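Long-range contacts in putative citrate lyase (Ralstonia eutropha, PDB 3QQW), which probably acts as a magnesium-dependent lyase of the HpcH/HpaI aldolase and citrate lyase family, perhaps cleaving (S)-citramalyl-CoA: residues D160-A165 with A215-I220; E171-G176 with A209-A214; Q125-I130 with A165-I170; Y114-K119 with P147-I152. One frame throughout, in Å; residues are numbered along the deposited sequence.

Contact 1 (D160-A165 with A215-I220); sequences DVFQIA and ALANGI
Asn218 lies against Ala165 where the short helix 161-164 runs out beside the C-terminal end of helix 202-217, on the outside of the TIM barrel. Followed outward, its side chain touches Ala165 at every step. Asn218 CB sits 3.3 Å from Ala165 O, and Asn218 CG is near both ends of its partner, 3.5 Å from Ala165 O and 3.8 Å from Ala165 CB. The amide then divides: OD1 stays on the carbonyl side of Ala165 and borders Glu166, while Asn218 ND2 reaches back until it is 3.3 Å from Ala165 CB. With CG anti to its own carbonyl carbon (chi1 -72°), the amide turns back along the helix, where ND2 donates to Ala214 O. Asn218 ND2 also donates to a water 3.0 Å away, and this water in turn donates to Phe162 O at 2.9 Å and lies in the plane of the Phe162 ring, at its edge. The ring itself reaches Ala217 CB from an oblique direction, and Arg159 of the second subunit packs on it.

Ile220 also meets Ala165, its CD1 3.1 Å from Ala165 O and 4.0 Å from Ala165 CB. The chain gets there through a turn that fits a Schellman motif: Ile220 N and Asn218 N approach Ala215 O from opposite faces of its plane, Gly219 has positive phi, and the bond from Gly219 N to Leu216 O is weak. The two helix ends are therefore joined by close packing round Ala165 and one bridging water, with the Asn218 amide nitrogen satisfied twice and its rotation probably fixed.

Contact 2 (E171-G176 with A209-A214); sequences EVLDFG and ADMVAA
Met211, modelled as selenomethionine, fills the space between helix 202-217 and strand 170-175 and touches Leu173, Asp174 and Phe175 in turn. This is the helix-on-strand layer of a TIM barrel: the axes run antiparallel at 178° and approach to 9.1 Å, a gap that one long side chain spans. CG leaves anti to the backbone N (chi1 -164°), and bends at the next two torsions lay the selenium over the peptide link between Asp174 and Phe175. Met211 SE comes to 3.5 Å from Phe175 N, and Met211 CE turns back to 3.4 Å from Leu173 O.

Leu173 and Met211 lie alongside each other, pointing opposite ways, with Leu173 CB 3.9 Å from Met211 SE. The leucine continues toward the helix until Leu173 CD1 meets Ala214 CB at 4.4 Å. Phe175, two residues on and on the same side of the strand, offers CB and the rim of its ring.

Around this first shell, Val161 packs on Leu173, Met211 and Ala214, while Ile152 and Pro222, from the neighbouring strands, press on Met211. Asp174 points the other way, into the barrel, where its OD1 accepts from Trp253 NE1; its side chain lies about 7 Å from that of Arg88, a predicted substrate-binding residue. At the subunit interface, Asp210 forms a salt bridge to Arg206 of the second subunit. The Phe175 ring meets the selenium in a Met-aromatic contact made at its edge: Met211 SE is 5.5 Å from the ring centroid and 87° off the ring normal.

Contact 3 (Q125-I130 with A165-I170); sequences QVAEVI and AELPNI
Ile130 and Leu167 bury the most surface here, fitting helix 123-139 against the loop that leads into strand 170-175. Ile130 points from the helix at the loop and divides its two branches. Ile130 CG2 reaches the turn, 3.4 Å from Pro168 O and 4.1 Å from Pro168 CG, while Ile130 CD1 touches both Leu167 CB, at 3.9 Å, and Ile170 CG1, at 3.8 Å. Ile130 and Ile170 meet at about a right angle, so the end of one side chain rests across the other.

Leu167 answers from the opposite direction. Its CG is anti to the carbonyl carbon (chi1 -67°), which sends both methyl groups at the helix: Leu167 CD1 settles 3.7 Å from Val126 CG1 and equally near Ala127 N, and Leu167 CD2 lies 3.8 Å from Ala127 CB. Ala127 has only a methyl group at this point, and the branched leucine end fits close to the helix backbone.

A type II turn from Leu167 to Ile170, with Asn169 at positive phi, carries the chain round from the exposed Pro168 to the buried Ile170. Val150 of strand 148-152 packs on both Val126 and Ile170, and Ile164 also packs on both. The two segments are thus held by aliphatic packing rather than by directional bonds, and the seam between this helix and the loop probably depends mainly on the fit of the leucine and isoleucine branches.

Contact 4 (Y114-K119 with P147-I152); sequences YITVPK and PVHVLI
Strands 115-117 and 148-152 run side by side and parallel, their axes 4.6 Å apart at an angle of 20°, as the fourth and fifth strands of the TIM barrel. With helix 123-139 between them in sequence they form a beta-alpha-beta unit. Four backbone hydrogen bonds make the usual parallel ladder: Ile115 N to Pro147 O, His149 N to Ile115 O, Val117 N to His149 O and Leu151 N to Val117 O, the last three nearly straight at the hydrogen.

Ile115, Val117, Val148 and Val150 face the covering helix, and Val117 CG2 meets Val148 CG1 at 3.8 Å. Thr116 and His149 lie on the interior face, where Thr116 CG2 touches Leu151 CD2 at 3.5 Å. At the start of the pair Tyr114 and His149 form an offset stack, with centroids 3.9 Å apart and planes only 7° from parallel. Tyr114 CG sits between its backbone N and carbonyl carbon (chi1 54°), which folds the ring over the imidazole; His149 CE1 lies over the centre of the phenol ring. Glu171 OE2 holds His149 NE2, Thr52 OG1 bonds to Tyr114 OH, and a water joins His149 ND1 to Thr116 OG1, so the stack is tied at several polar points.

At the other end the strands finish next to the residues predicted to bind magnesium and substrate: Lys119 NZ, whose side chain is poorly ordered, is placed in salt bridges with Glu56 and Asp179, and Lys119 N donates to Glu153. There a water donates to both Val117 O, at 2.9 Å, and Leu151 O, at 2.8 Å.

In the fold
The contacts show how consecutive beta-alpha units of one barrel lock together. Contacts 1 and 2 share helix 202-217, with centres 7 Å apart, and both touch the second subunit; contacts 1 and 3 share Ala165. Contact 4 supplies the sheet that contact 3 covers, their centres 9 Å apart, and Asn169 O lies 2.7 Å from Val148 N in a probable hydrogen bond. Contacts 4 and 2 meet in neighbouring strands, with Asp174 O 2.7 Å from Ile152 N. Only contact 4 reaches the predicted active site: the side chains of Lys119 and Leu151 approach those of Asp179 and Glu153, respectively, to about 3 Å between nearest atoms, whereas that of Phe175 stays about 7 Å from that of Glu153.

Contact 1 (D160-A165 with A215-I220)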
loop_
_atom_site.group_PDB
_atom_site.type_symbol
_atom_site.label_atom_id
_atom_site.label_comp_id
_atom_site.label_asym_id
_atom_site.label_seq_id
_atom_site.Cartn_x
_atom_site.Cartn_y
_atom_site.Cartn_z
ATOM N N ASP C 160 1.972 -11.708 -4.099
ATOM C CA ASP C 160 1.787 -11.999 -5.522
ATOM C C ASP C 160 0.401 -11.706 -6.069
ATOM O O ASP C 160 0.112 -12.115 -7.194
ATOM C CB ASP C 160 2.099 -13.482 -5.798
ATOM C CG ASP C 160 3.531 -13.906 -5.526
ATOM O OD1 ASP C 160 4.409 -13.017 -5.406
ATOM O OD2 ASP C 160 3.795 -15.117 -5.528
ATOM N N VAL C 161 -0.433 -10.957 -5.325
ATOM C CA VAL C 161 -1.821 -10.690 -5.723
ATOM C C VAL C 161 -1.952 -10.074 -7.156
ATOM O O VAL C 161 -2.835 -10.517 -7.911
ATOM C CB VAL C 161 -2.637 -9.912 -4.673
ATOM C CG1 VAL C 161 -2.246 -8.423 -4.584
ATOM C CG2 VAL C 161 -4.132 -10.114 -4.909
ATOM N N PHE C 162 -1.066 -9.128 -7.547
ATOM C CA PHE C 162 -1.145 -8.509 -8.867
ATOM C C PHE C 162 -0.747 -9.485 -9.983
ATOM O O PHE C 162 -1.286 -9.414 -11.099
ATOM C CB PHE C 162 -0.316 -7.223 -8.930
ATOM C CG PHE C 162 -1.086 -6.053 -8.362
ATOM C CD1 PHE C 162 -1.889 -5.263 -9.181
ATOM C CD2 PHE C 162 -1.039 -5.761 -6.999
ATOM C CE1 PHE C 162 -2.621 -4.191 -8.644
ATOM C CE2 PHE C 162 -1.786 -4.699 -6.464
ATOM C CZ PHE C 162 -2.567 -3.923 -7.286
ATOM N N GLN C 163 0.132 -10.424 -9.663
ATOM C CA GLN C 163 0.559 -11.460 -10.597
ATOM C C GLN C 163 -0.560 -12.515 -10.724
ATOM O O GLN C 163 -0.919 -12.910 -11.829
ATOM C CB GLN C 163 1.868 -12.062 -10.108
ATOM C CG GLN C 163 2.668 -12.716 -11.165
ATOM C CD GLN C 163 4.087 -12.782 -10.696
ATOM O OE1 GLN C 163 4.405 -13.404 -9.671
ATOM N NE2 GLN C 163 4.966 -12.088 -11.403
ATOM N N ILE C 164 -1.165 -12.897 -9.587
ATOM C CA ILE C 164 -2.287 -13.842 -9.547
ATOM C C ILE C 164 -3.459 -13.263 -10.364
ATOM O O ILE C 164 -3.998 -13.956 -11.210
ATOM C CB ILE C 164 -2.681 -14.161 -8.071
ATOM C CG1 ILE C 164 -1.619 -15.059 -7.399
ATOM C CG2 ILE C 164 -4.079 -14.773 -7.976
ATOM C CD1 ILE C 164 -1.734 -15.245 -5.891
ATOM N N ALA C 165 -3.794 -11.982 -10.166
ATOM C CA ALA C 165 -4.901 -11.316 -10.860
ATOM C C ALA C 165 -4.737 -11.286 -12.399
ATOM O O ALA C 165 -5.720 -11.125 -13.118
ATOM C CB ALA C 165 -5.068 -9.906 -10.335
ATOM N N ALA C 215 -7.785 -7.021 -8.085
ATOM C CA ALA C 215 -8.955 -7.615 -8.702
ATOM C C ALA C 215 -9.579 -6.650 -9.685
ATOM O O ALA C 215 -9.691 -6.971 -10.883
ATOM C CB ALA C 215 -9.962 -8.022 -7.633
ATOM N N LEU C 216 -9.906 -5.430 -9.209
ATOM C CA LEU C 216 -10.537 -4.410 -10.040
ATOM C C LEU C 216 -9.626 -3.952 -11.175
ATOM O O LEU C 216 -10.129 -3.690 -12.261
ATOM C CB LEU C 216 -11.033 -3.222 -9.212
ATOM C CG LEU C 216 -12.117 -3.542 -8.183
ATOM C CD1 LEU C 216 -12.432 -2.340 -7.376
ATOM C CD2 LEU C 216 -13.365 -4.136 -8.828
ATOM N N ALA C 217 -8.303 -3.940 -10.964
ATOM C CA ALA C 217 -7.345 -3.584 -12.022
ATOM C C ALA C 217 -7.371 -4.590 -13.166
ATOM O O ALA C 217 -6.980 -4.251 -14.271
ATOM C CB ALA C 217 -5.937 -3.504 -11.456
ATOM N N ASN C 218 -7.840 -5.814 -12.906
ATOM C CA ASN C 218 -7.830 -6.894 -13.896
ATOM C C ASN C 218 -9.222 -7.443 -14.247
ATOM O O ASN C 218 -9.329 -8.572 -14.718
ATOM C CB ASN C 218 -6.942 -8.022 -13.357
ATOM C CG ASN C 218 -5.496 -7.648 -13.405
ATOM O OD1 ASN C 218 -4.871 -7.696 -14.459
ATOM N ND2 ASN C 218 -4.946 -7.205 -12.291
ATOM N N GLY C 219 -10.263 -6.647 -14.028
ATOM C CA GLY C 219 -11.644 -7.039 -14.325
ATOM C C GLY C 219 -12.083 -8.282 -13.579
ATOM O O GLY C 219 -12.756 -9.149 -14.140
ATOM N N ILE C 220 -11.663 -8.387 -12.318
ATOM C CA ILE C 220 -11.991 -9.508 -11.443
ATOM C C ILE C 220 -12.836 -8.969 -10.307
ATOM O O ILE C 220 -12.601 -7.861 -9.836
ATOM C CB ILE C 220 -10.695 -10.231 -10.946
ATOM C CG1 ILE C 220 -9.966 -10.923 -12.133
ATOM C CG2 ILE C 220 -10.981 -11.232 -9.849
ATOM C CD1 ILE C 220 -8.550 -11.258 -11.850
HETATM O O HOH W 1 -1.947 -7.073 -12.610
#

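Contact 2 (E171-G176 with A209-A214)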
loop_
_atom_site.group_PDB
_atom_site.type_symbol
_atom_site.label_atom_id
_atom_site.label_comp_id
_atom_site.label_asym_id
_atom_site.label_seq_id
_atom_site.Cartn_x
_atom_site.Cartn_y
_atom_site.Cartn_z
ATOM N N GLU C 171 -12.187 -15.136 -12.105
ATOM C CA GLU C 171 -13.298 -14.181 -12.111
ATOM C C GLU C 171 -13.512 -13.624 -10.706
ATOM O O GLU C 171 -14.128 -12.567 -10.571
ATOM C CB GLU C 171 -14.588 -14.775 -12.702
ATOM C CG GLU C 171 -15.171 -15.906 -11.879
ATOM C CD GLU C 171 -16.548 -16.382 -12.292
ATOM O OE1 GLU C 171 -17.018 -16.022 -13.396
ATOM O OE2 GLU C 171 -17.137 -17.164 -11.514
ATOM N N VAL C 172 -12.969 -14.292 -9.673
ATOM C CA VAL C 172 -13.074 -13.816 -8.296
ATOM C C VAL C 172 -11.735 -13.977 -7.551
ATOM O O VAL C 172 -11.043 -14.984 -7.717
ATOM C CB VAL C 172 -14.216 -14.501 -7.477
ATOM C CG1 VAL C 172 -14.168 -14.106 -6.009
ATOM C CG2 VAL C 172 -15.594 -14.226 -8.041
ATOM N N LEU C 173 -11.404 -12.972 -6.707
ATOM C CA LEU C 173 -10.348 -12.996 -5.702
ATOM C C LEU C 173 -11.073 -12.955 -4.378
ATOM O O LEU C 173 -11.847 -12.029 -4.120
ATOM C CB LEU C 173 -9.308 -11.878 -5.820
ATOM C CG LEU C 173 -8.419 -11.853 -7.075
ATOM C CD1 LEU C 173 -7.360 -10.773 -6.943
ATOM C CD2 LEU C 173 -7.733 -13.225 -7.321
ATOM N N ASP C 174 -10.908 -14.012 -3.570
ATOM C CA ASP C 174 -11.576 -14.127 -2.278
ATOM C C ASP C 174 -10.657 -13.749 -1.168
ATOM O O ASP C 174 -9.544 -14.259 -1.100
ATOM C CB ASP C 174 -12.050 -15.586 -2.061
ATOM C CG ASP C 174 -13.146 -16.059 -2.961
ATOM O OD1 ASP C 174 -14.235 -15.497 -2.894
ATOM O OD2 ASP C 174 -12.928 -17.054 -3.683
ATOM N N PHE C 175 -11.114 -12.915 -0.255
ATOM C CA PHE C 175 -10.279 -12.577 0.912
ATOM C C PHE C 175 -10.511 -13.590 2.044
ATOM O O PHE C 175 -11.624 -13.715 2.549
ATOM C CB PHE C 175 -10.535 -11.152 1.401
ATOM C CG PHE C 175 -9.484 -10.750 2.401
ATOM C CD1 PHE C 175 -8.172 -10.517 1.999
ATOM C CD2 PHE C 175 -9.786 -10.676 3.757
ATOM C CE1 PHE C 175 -7.181 -10.205 2.931
ATOM C CE2 PHE C 175 -8.797 -10.362 4.690
ATOM C CZ PHE C 175 -7.501 -10.115 4.270
ATOM N N GLY C 176 -9.464 -14.320 2.403
ATOM C CA GLY C 176 -9.508 -15.309 3.468
ATOM C C GLY C 176 -8.897 -14.721 4.721
ATOM O O GLY C 176 -7.693 -14.856 4.951
ATOM N N ALA C 209 -7.383 -3.886 0.850
ATOM C CA ALA C 209 -7.266 -2.852 -0.178
ATOM C C ALA C 209 -6.377 -3.330 -1.341
ATOM O O ALA C 209 -6.757 -3.102 -2.491
ATOM C CB ALA C 209 -6.737 -1.553 0.426
ATOM N N ASP C 210 -5.259 -4.058 -1.055
ATOM C CA ASP C 210 -4.384 -4.576 -2.118
ATOM C C ASP C 210 -5.101 -5.568 -2.998
ATOM O O ASP C 210 -4.979 -5.499 -4.222
ATOM C CB ASP C 210 -3.135 -5.252 -1.551
ATOM C CG ASP C 210 -1.985 -4.310 -1.293
ATOM O OD1 ASP C 210 -2.160 -3.093 -1.499
ATOM O OD2 ASP C 210 -0.905 -4.790 -0.883
HETATM N N MSE C 211 -5.855 -6.491 -2.382
HETATM C CA MSE C 211 -6.549 -7.510 -3.124
HETATM C C MSE C 211 -7.661 -6.905 -4.007
HETATM O O MSE C 211 -7.784 -7.307 -5.181
HETATM C CB MSE C 211 -7.087 -8.564 -2.172
HETATM C CG MSE C 211 -7.491 -9.863 -2.909
HETATM SE SE MSE C 211 -8.973 -10.810 -2.083
HETATM C CE MSE C 211 -10.295 -9.578 -2.396
ATOM N N VAL C 212 -8.449 -5.943 -3.461
ATOM C CA VAL C 212 -9.515 -5.283 -4.216
ATOM C C VAL C 212 -8.882 -4.504 -5.389
ATOM O O VAL C 212 -9.343 -4.633 -6.521
ATOM C CB VAL C 212 -10.398 -4.384 -3.326
ATOM C CG1 VAL C 212 -11.355 -3.530 -4.160
ATOM C CG2 VAL C 212 -11.180 -5.223 -2.328
ATOM N N ALA C 213 -7.803 -3.756 -5.119
ATOM C CA ALA C 213 -7.082 -3.003 -6.141
ATOM C C ALA C 213 -6.592 -3.917 -7.279
ATOM O O ALA C 213 -6.741 -3.547 -8.437
ATOM C CB ALA C 213 -5.903 -2.255 -5.512
ATOM N N ALA C 214 -6.050 -5.115 -6.942
ATOM C CA ALA C 214 -5.536 -6.094 -7.906
ATOM C C ALA C 214 -6.656 -6.697 -8.741
ATOM O O ALA C 214 -6.494 -6.875 -9.945
ATOM C CB ALA C 214 -4.774 -7.194 -7.183
#

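Contact 3 (Q125-I130 with A165-I170)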
loop_
_atom_site.group_PDB
_atom_site.type_symbol
_atom_site.label_atom_id
_atom_site.label_comp_id
_atom_site.label_asym_id
_atom_site.label_seq_id
_atom_site.Cartn_x
_atom_site.Cartn_y
_atom_site.Cartn_z
ATOM N N GLN C 125 1.779 -21.648 -7.836
ATOM C CA GLN C 125 0.812 -22.643 -7.392
ATOM C C GLN C 125 -0.529 -22.406 -8.078
ATOM O O GLN C 125 -1.089 -23.352 -8.619
ATOM C CB GLN C 125 0.623 -22.585 -5.860
ATOM C CG GLN C 125 1.725 -23.241 -5.062
ATOM C CD GLN C 125 1.365 -23.374 -3.605
ATOM O OE1 GLN C 125 0.486 -22.682 -3.096
ATOM N NE2 GLN C 125 2.031 -24.279 -2.892
ATOM N N VAL C 126 -1.008 -21.130 -8.113
ATOM C CA VAL C 126 -2.285 -20.732 -8.714
ATOM C C VAL C 126 -2.280 -21.071 -10.206
ATOM O O VAL C 126 -3.196 -21.745 -10.699
ATOM C CB VAL C 126 -2.618 -19.245 -8.461
ATOM C CG1 VAL C 126 -4.002 -18.916 -8.983
ATOM C CG2 VAL C 126 -2.536 -18.908 -6.977
ATOM N N ALA C 127 -1.223 -20.640 -10.898
ATOM C CA ALA C 127 -1.015 -20.879 -12.325
ATOM C C ALA C 127 -1.055 -22.376 -12.633
ATOM O O ALA C 127 -1.704 -22.762 -13.598
ATOM C CB ALA C 127 0.316 -20.270 -12.763
ATOM N N GLU C 128 -0.433 -23.213 -11.779
ATOM C CA GLU C 128 -0.371 -24.678 -11.925
ATOM C C GLU C 128 -1.758 -25.307 -11.823
ATOM O O GLU C 128 -2.100 -26.175 -12.628
ATOM C CB GLU C 128 0.563 -25.275 -10.851
ATOM C CG GLU C 128 0.795 -26.787 -10.902
ATOM C CD GLU C 128 1.369 -27.414 -9.640
ATOM O OE1 GLU C 128 1.274 -26.796 -8.553
ATOM O OE2 GLU C 128 1.890 -28.547 -9.738
ATOM N N VAL C 129 -2.558 -24.840 -10.853
ATOM C CA VAL C 129 -3.901 -25.331 -10.579
ATOM C C VAL C 129 -4.815 -24.939 -11.747
ATOM O O VAL C 129 -5.586 -25.776 -12.208
ATOM C CB VAL C 129 -4.421 -24.813 -9.196
ATOM C CG1 VAL C 129 -5.855 -25.240 -8.954
ATOM C CG2 VAL C 129 -3.530 -25.291 -8.050
ATOM N N ILE C 130 -4.699 -23.687 -12.238
ATOM C CA ILE C 130 -5.523 -23.175 -13.345
ATOM C C ILE C 130 -5.248 -23.968 -14.640
ATOM O O ILE C 130 -6.195 -24.362 -15.349
ATOM C CB ILE C 130 -5.316 -21.651 -13.536
ATOM C CG1 ILE C 130 -6.011 -20.886 -12.425
ATOM C CG2 ILE C 130 -5.786 -21.177 -14.923
ATOM C CD1 ILE C 130 -5.499 -19.483 -12.330
ATOM N N ALA C 165 -3.794 -11.982 -10.166
ATOM C CA ALA C 165 -4.901 -11.316 -10.860
ATOM C C ALA C 165 -4.737 -11.286 -12.399
ATOM O O ALA C 165 -5.720 -11.125 -13.118
ATOM C CB ALA C 165 -5.068 -9.906 -10.335
ATOM N N GLU C 166 -3.525 -11.485 -12.900
ATOM C CA GLU C 166 -3.265 -11.498 -14.325
ATOM C C GLU C 166 -3.427 -12.881 -14.944
ATOM O O GLU C 166 -3.419 -12.985 -16.173
ATOM C CB GLU C 166 -1.843 -10.965 -14.594
ATOM C CG GLU C 166 -1.804 -9.451 -14.512
ATOM C CD GLU C 166 -1.089 -8.783 -15.657
ATOM O OE1 GLU C 166 -0.907 -9.438 -16.709
ATOM O OE2 GLU C 166 -0.831 -7.564 -15.546
ATOM N N LEU C 167 -3.584 -13.928 -14.100
ATOM C CA LEU C 167 -3.712 -15.295 -14.558
ATOM C C LEU C 167 -5.050 -15.520 -15.268
ATOM O O LEU C 167 -6.019 -14.824 -14.957
ATOM C CB LEU C 167 -3.519 -16.288 -13.408
ATOM C CG LEU C 167 -2.097 -16.327 -12.834
ATOM C CD1 LEU C 167 -2.059 -17.149 -11.568
ATOM C CD2 LEU C 167 -1.102 -16.869 -13.852
ATOM N N PRO C 168 -5.101 -16.441 -16.263
ATOM C CA PRO C 168 -6.351 -16.636 -17.022
ATOM C C PRO C 168 -7.471 -17.319 -16.254
ATOM O O PRO C 168 -7.233 -18.145 -15.371
ATOM C CB PRO C 168 -5.910 -17.531 -18.204
ATOM C CG PRO C 168 -4.715 -18.285 -17.694
ATOM C CD PRO C 168 -4.009 -17.293 -16.800
ATOM N N ASN C 169 -8.709 -17.009 -16.660
ATOM C CA ASN C 169 -9.956 -17.593 -16.166
ATOM C C ASN C 169 -10.278 -17.304 -14.707
ATOM O O ASN C 169 -11.176 -17.928 -14.174
ATOM C CB ASN C 169 -10.014 -19.109 -16.426
ATOM C CG ASN C 169 -9.695 -19.465 -17.857
ATOM O OD1 ASN C 169 -10.040 -18.745 -18.803
ATOM N ND2 ASN C 169 -8.966 -20.551 -18.044
ATOM N N ILE C 170 -9.631 -16.325 -14.081
ATOM C CA ILE C 170 -9.990 -15.926 -12.717
ATOM C C ILE C 170 -11.110 -14.912 -12.844
ATOM O O ILE C 170 -11.018 -13.959 -13.632
ATOM C CB ILE C 170 -8.782 -15.393 -11.886
ATOM C CG1 ILE C 170 -7.692 -16.486 -11.749
ATOM C CG2 ILE C 170 -9.216 -14.851 -10.483
ATOM C CD1 ILE C 170 -6.408 -15.984 -11.100
#

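Contact 4 (Y114-K119 with P147-I152)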
loop_
_atom_site.group_PDB
_atom_site.type_symbol
_atom_site.label_atom_id
_atom_site.label_comp_id
_atom_site.label_asym_id
_atom_site.label_seq_id
_atom_site.Cartn_x
_atom_site.Cartn_y
_atom_site.Cartn_z
ATOM N N TYR C 114 -17.847 -22.776 -11.220
ATOM C CA TYR C 114 -16.493 -22.331 -10.901
ATOM C C TYR C 114 -15.798 -23.298 -9.960
ATOM O O TYR C 114 -16.447 -24.139 -9.323
ATOM C CB TYR C 114 -16.491 -20.916 -10.253
ATOM C CG TYR C 114 -17.383 -20.808 -9.047
ATOM C CD1 TYR C 114 -16.912 -21.126 -7.772
ATOM C CD2 TYR C 114 -18.704 -20.383 -9.169
ATOM C CE1 TYR C 114 -17.745 -21.058 -6.654
ATOM C CE2 TYR C 114 -19.548 -20.325 -8.062
ATOM C CZ TYR C 114 -19.064 -20.663 -6.809
ATOM O OH TYR C 114 -19.892 -20.568 -5.715
ATOM N N ILE C 115 -14.475 -23.120 -9.823
ATOM C CA ILE C 115 -13.665 -23.848 -8.860
ATOM C C ILE C 115 -13.008 -22.800 -7.975
ATOM O O ILE C 115 -12.412 -21.839 -8.470
ATOM C CB ILE C 115 -12.645 -24.819 -9.516
ATOM C CG1 ILE C 115 -13.373 -26.056 -10.045
ATOM C CG2 ILE C 115 -11.524 -25.219 -8.540
ATOM C CD1 ILE C 115 -12.602 -26.790 -11.029
ATOM N N THR C 116 -13.153 -22.980 -6.663
ATOM C CA THR C 116 -12.545 -22.135 -5.649
ATOM C C THR C 116 -11.253 -22.827 -5.217
ATOM O O THR C 116 -11.266 -23.999 -4.818
ATOM C CB THR C 116 -13.523 -21.853 -4.541
ATOM O OG1 THR C 116 -14.628 -21.149 -5.100
ATOM C CG2 THR C 116 -12.912 -21.023 -3.432
ATOM N N VAL C 117 -10.134 -22.109 -5.370
ATOM C CA VAL C 117 -8.787 -22.603 -5.051
ATOM C C VAL C 117 -8.326 -21.926 -3.749
ATOM O O VAL C 117 -8.137 -20.701 -3.705
ATOM C CB VAL C 117 -7.805 -22.353 -6.228
ATOM C CG1 VAL C 117 -6.407 -22.860 -5.917
ATOM C CG2 VAL C 117 -8.330 -22.940 -7.524
ATOM N N PRO C 118 -8.079 -22.716 -2.699
ATOM C CA PRO C 118 -7.708 -22.111 -1.416
ATOM C C PRO C 118 -6.216 -22.171 -1.092
ATOM O O PRO C 118 -5.479 -22.983 -1.652
ATOM C CB PRO C 118 -8.465 -22.984 -0.416
ATOM C CG PRO C 118 -8.435 -24.335 -1.038
ATOM C CD PRO C 118 -8.313 -24.165 -2.546
ATOM N N LYS C 119 -5.799 -21.338 -0.119
ATOM C CA LYS C 119 -4.494 -21.364 0.518
ATOM C C LYS C 119 -3.272 -21.441 -0.415
ATOM O O LYS C 119 -2.248 -22.012 -0.011
ATOM C CB LYS C 119 -4.457 -22.573 1.473
ATOM C CG LYS C 119 -4.917 -22.286 2.891
ATOM C CD LYS C 119 -5.396 -23.581 3.566
ATOM C CE LYS C 119 -6.454 -23.359 4.627
ATOM N NZ LYS C 119 -7.735 -22.850 4.060
ATOM N N PRO C 147 -14.457 -21.111 -14.836
ATOM C CA PRO C 147 -13.986 -19.915 -14.112
ATOM C C PRO C 147 -13.386 -20.298 -12.772
ATOM O O PRO C 147 -13.788 -21.281 -12.175
ATOM C CB PRO C 147 -15.256 -19.083 -13.940
ATOM C CG PRO C 147 -16.214 -19.607 -14.975
ATOM C CD PRO C 147 -15.921 -21.075 -15.005
ATOM N N VAL C 148 -12.380 -19.565 -12.339
ATOM C CA VAL C 148 -11.659 -19.848 -11.098
ATOM C C VAL C 148 -11.819 -18.684 -10.110
ATOM O O VAL C 148 -11.819 -17.510 -10.501
ATOM C CB VAL C 148 -10.155 -20.150 -11.398
ATOM C CG1 VAL C 148 -9.388 -20.458 -10.129
ATOM C CG2 VAL C 148 -10.012 -21.297 -12.398
ATOM N N HIS C 149 -11.977 -19.049 -8.830
ATOM C CA HIS C 149 -12.045 -18.166 -7.660
ATOM C C HIS C 149 -10.818 -18.464 -6.851
ATOM O O HIS C 149 -10.588 -19.628 -6.491
ATOM C CB HIS C 149 -13.318 -18.382 -6.837
ATOM C CG HIS C 149 -14.606 -18.047 -7.532
ATOM N ND1 HIS C 149 -15.789 -17.947 -6.819
ATOM C CD2 HIS C 149 -14.866 -17.834 -8.848
ATOM C CE1 HIS C 149 -16.726 -17.673 -7.713
ATOM N NE2 HIS C 149 -16.214 -17.596 -8.954
ATOM N N VAL C 150 -9.979 -17.457 -6.623
ATOM C CA VAL C 150 -8.717 -17.684 -5.911
ATOM C C VAL C 150 -8.746 -17.010 -4.552
ATOM O O VAL C 150 -8.994 -15.807 -4.444
ATOM C CB VAL C 150 -7.500 -17.215 -6.763
ATOM C CG1 VAL C 150 -6.187 -17.428 -6.032
ATOM C CG2 VAL C 150 -7.474 -17.936 -8.099
ATOM N N LEU C 151 -8.482 -17.794 -3.507
ATOM C CA LEU C 151 -8.358 -17.249 -2.160
ATOM C C LEU C 151 -7.025 -16.552 -1.995
ATOM O O LEU C 151 -5.982 -17.117 -2.349
ATOM C CB LEU C 151 -8.470 -18.356 -1.103
ATOM C CG LEU C 151 -9.826 -18.640 -0.430
ATOM C CD1 LEU C 151 -10.373 -17.442 0.302
ATOM C CD2 LEU C 151 -10.793 -19.211 -1.381
ATOM N N ILE C 152 -7.062 -15.324 -1.466
ATOM C CA ILE C 152 -5.878 -14.546 -1.083
ATOM C C ILE C 152 -5.908 -14.589 0.421
ATOM O O ILE C 152 -6.702 -13.887 1.042
ATOM C CB ILE C 152 -5.855 -13.127 -1.703
ATOM C CG1 ILE C 152 -6.010 -13.196 -3.272
ATOM C CG2 ILE C 152 -4.595 -12.354 -1.264
ATOM C CD1 ILE C 152 -4.927 -14.029 -4.072
HETATM O O HOH W 2 -15.214 -18.908 -4.283
HETATM O O HOH W 3 -5.407 -19.714 -3.344
#